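Variant surface glycoprotein MITat 1.13 (Trypanosoma brucei, PDB 6Z8H) probably forms a coat on the parasite's surface, one of many antigenically distinct versions that let the trypanosome evade the host immune response. Local coordinates at residues Lys137-Gly142 with Asn219-Leu224. Sequence-based numbering, arbitrary orientation.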
loop_
_atom_site.group_PDB
_atom_site.type_symbol
_atom_site.label_atom_id
_atom_site.label_comp_id
_atom_site.label_asym_id
_atom_site.label_seq_id
_atom_site.Cartn_x
_atom_site.Cartn_y
_atom_site.Cartn_z
ATOM N N LYS A 137 2.302 -10.744 44.185
ATOM C CA LYS A 137 3.058 -11.416 45.239
ATOM C C LYS A 137 2.489 -11.004 46.588
ATOM O O LYS A 137 2.608 -9.842 46.983
ATOM C CB LYS A 137 4.544 -11.090 45.131
ATOM C CG LYS A 137 5.431 -11.909 46.067
ATOM C CD LYS A 137 6.919 -11.701 45.730
ATOM C CE LYS A 137 7.657 -11.162 46.941
ATOM N NZ LYS A 137 8.929 -11.899 47.165
ATOM N N ILE A 138 1.839 -11.947 47.253
ATOM C CA ILE A 138 1.354 -11.756 48.615
ATOM C C ILE A 138 2.431 -12.189 49.594
ATOM O O ILE A 138 2.969 -13.299 49.490
ATOM C CB ILE A 138 0.064 -12.557 48.845
ATOM C CG1 ILE A 138 -1.056 -12.032 47.956
ATOM C CG2 ILE A 138 -0.304 -12.540 50.348
ATOM C CD1 ILE A 138 -2.230 -12.977 47.842
ATOM N N GLU A 139 2.747 -11.312 50.545
ATOM C CA GLU A 139 3.570 -11.649 51.702
ATOM C C GLU A 139 2.697 -11.442 52.929
ATOM O O GLU A 139 2.341 -10.309 53.261
ATOM C CB GLU A 139 4.804 -10.760 51.759
ATOM C CG GLU A 139 5.582 -10.674 50.460
ATOM C CD GLU A 139 6.692 -9.649 50.554
ATOM O OE1 GLU A 139 6.773 -8.976 51.605
ATOM O OE2 GLU A 139 7.476 -9.527 49.590
ATOM N N PHE A 140 2.333 -12.532 53.586
ATOM C CA PHE A 140 1.360 -12.436 54.671
ATOM C C PHE A 140 1.842 -11.657 55.893
ATOM O O PHE A 140 0.998 -11.258 56.705
ATOM C CB PHE A 140 0.875 -13.829 55.024
ATOM C CG PHE A 140 -0.200 -14.340 54.107
ATOM C CD1 PHE A 140 -1.497 -13.845 54.192
ATOM C CD2 PHE A 140 0.085 -15.294 53.149
ATOM C CE1 PHE A 140 -2.490 -14.316 53.369
ATOM C CE2 PHE A 140 -0.899 -15.765 52.316
ATOM C CZ PHE A 140 -2.192 -15.274 52.420
ATOM N N GLY A 141 3.136 -11.352 56.001
ATOM C CA GLY A 141 3.621 -10.373 56.950
ATOM C C GLY A 141 4.253 -10.927 58.221
ATOM O O GLY A 141 5.065 -10.230 58.834
ATOM N N GLY A 142 3.887 -12.143 58.649
ATOM C CA GLY A 142 4.459 -12.767 59.830
ATOM C C GLY A 142 3.617 -12.687 61.087
ATOM O O GLY A 142 3.993 -13.290 62.102
ATOM N N ASN A 219 4.031 -16.330 57.688
ATOM C CA ASN A 219 5.244 -15.902 57.009
ATOM C C ASN A 219 5.226 -16.256 55.527
ATOM O O ASN A 219 6.237 -16.068 54.859
ATOM C CB ASN A 219 6.481 -16.515 57.666
ATOM C CG ASN A 219 6.605 -16.129 59.109
ATOM O OD1 ASN A 219 7.111 -15.051 59.433
ATOM N ND2 ASN A 219 6.129 -16.995 59.992
ATOM N N THR A 220 4.130 -16.816 55.025
ATOM C CA THR A 220 4.100 -17.386 53.675
ATOM C C THR A 220 4.125 -16.322 52.568
ATOM O O THR A 220 3.510 -15.261 52.688
ATOM C CB THR A 220 2.860 -18.290 53.537
ATOM O OG1 THR A 220 2.977 -19.441 54.393
ATOM C CG2 THR A 220 2.671 -18.787 52.096
ATOM N N HIS A 221 4.942 -16.573 51.547
ATOM C CA HIS A 221 4.935 -15.788 50.315
ATOM C C HIS A 221 4.267 -16.601 49.216
ATOM O O HIS A 221 4.684 -17.724 48.925
ATOM C CB HIS A 221 6.342 -15.370 49.875
ATOM C CG HIS A 221 6.989 -14.363 50.780
ATOM N ND1 HIS A 221 8.102 -13.636 50.413
ATOM C CD2 HIS A 221 6.682 -13.967 52.038
ATOM C CE1 HIS A 221 8.453 -12.838 51.407
ATOM N NE2 HIS A 221 7.599 -13.008 52.398
ATOM N N LEU A 222 3.255 -16.017 48.580
ATOM C CA LEU A 222 2.527 -16.654 47.486
ATOM C C LEU A 222 2.610 -15.724 46.293
ATOM O O LEU A 222 2.163 -14.582 46.390
ATOM C CB LEU A 222 1.057 -16.854 47.848
ATOM C CG LEU A 222 0.071 -17.465 46.846
ATOM C CD1 LEU A 222 0.481 -18.834 46.395
ATOM C CD2 LEU A 222 -1.314 -17.519 47.511
ATOM N N THR A 223 3.197 -16.206 45.204
ATOM C CA THR A 223 3.450 -15.377 44.017
ATOM C C THR A 223 2.800 -16.056 42.818
ATOM O O THR A 223 3.043 -17.222 42.588
ATOM C CB THR A 223 4.915 -15.155 43.676
ATOM O OG1 THR A 223 5.637 -14.817 44.854
ATOM C CG2 THR A 223 5.107 -14.088 42.625
ATOM N N LEU A 224 1.925 -15.350 42.124
ATOM C CA LEU A 224 1.292 -15.821 40.898
ATOM C C LEU A 224 1.571 -14.836 39.770
ATOM O O LEU A 224 1.365 -13.635 39.937
ATOM C CB LEU A 224 -0.210 -15.980 41.108
ATOM C CG LEU A 224 -0.565 -16.841 42.330
ATOM C CD1 LEU A 224 -2.055 -16.908 42.530
ATOM C CD2 LEU A 224 -0.010 -18.227 42.133
#
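Glu-139 and His-221 face each other as a non-hydrogen-bonded pair on two antiparallel strands, and the acid's carboxylate stacks on the imidazole. A chi1 of -50° sets CG of Glu-139 beside the backbone N, which brings it over the ring, and the chain then runs extended. Its CB lies 3.6 Å from NE2 of His-221; CG comes next, above the middle of the ring in a CH-pi contact, 3.6 Å from the centroid. The carboxylate follows almost parallel to the ring, its plane turned by only 2°, with CD 3.7 Å from CE1 of His-221. At the tip, OE2 forms a salt bridge with Arg-153 on strand 152-155 and a long one, 3.7 Å, with NZ of Lys-137; these two positive neighbours would favour the charged form of the carboxylate. A long, flexible acid suits this place, since its methylenes cover the aromatic ring while its carboxylate reaches basic neighbours. The aliphatic part of Lys-137 crosses Thr-223, its CG 3.2 Å from OG1 of that beta-branched residue, well suited to a strand.

Between these pairs, Ile-138 and Leu-222 exchange backbone hydrogen bonds, Ile-138 N to Leu-222 O at 2.8 Å and Leu-222 N to Ile-138 O at 2.9 Å. A third, nearly straight bond joins Phe-140 N to Thr-220 O, at 3.1 Å, just past strand 135-139. CG2 of Ile-138 lies over the centre of the Phe-140 ring. Ile-138 and Leu-222 share a face that meets the second subunit, packing on its Leu-222 and Ile-138 respectively, so apolar side chains suit it. About 53 Å from the chain's centre, strands 135-139 and 221-229 are neighbours in an antiparallel sheet, flanked by strands 152-155 and 194-202 respectively.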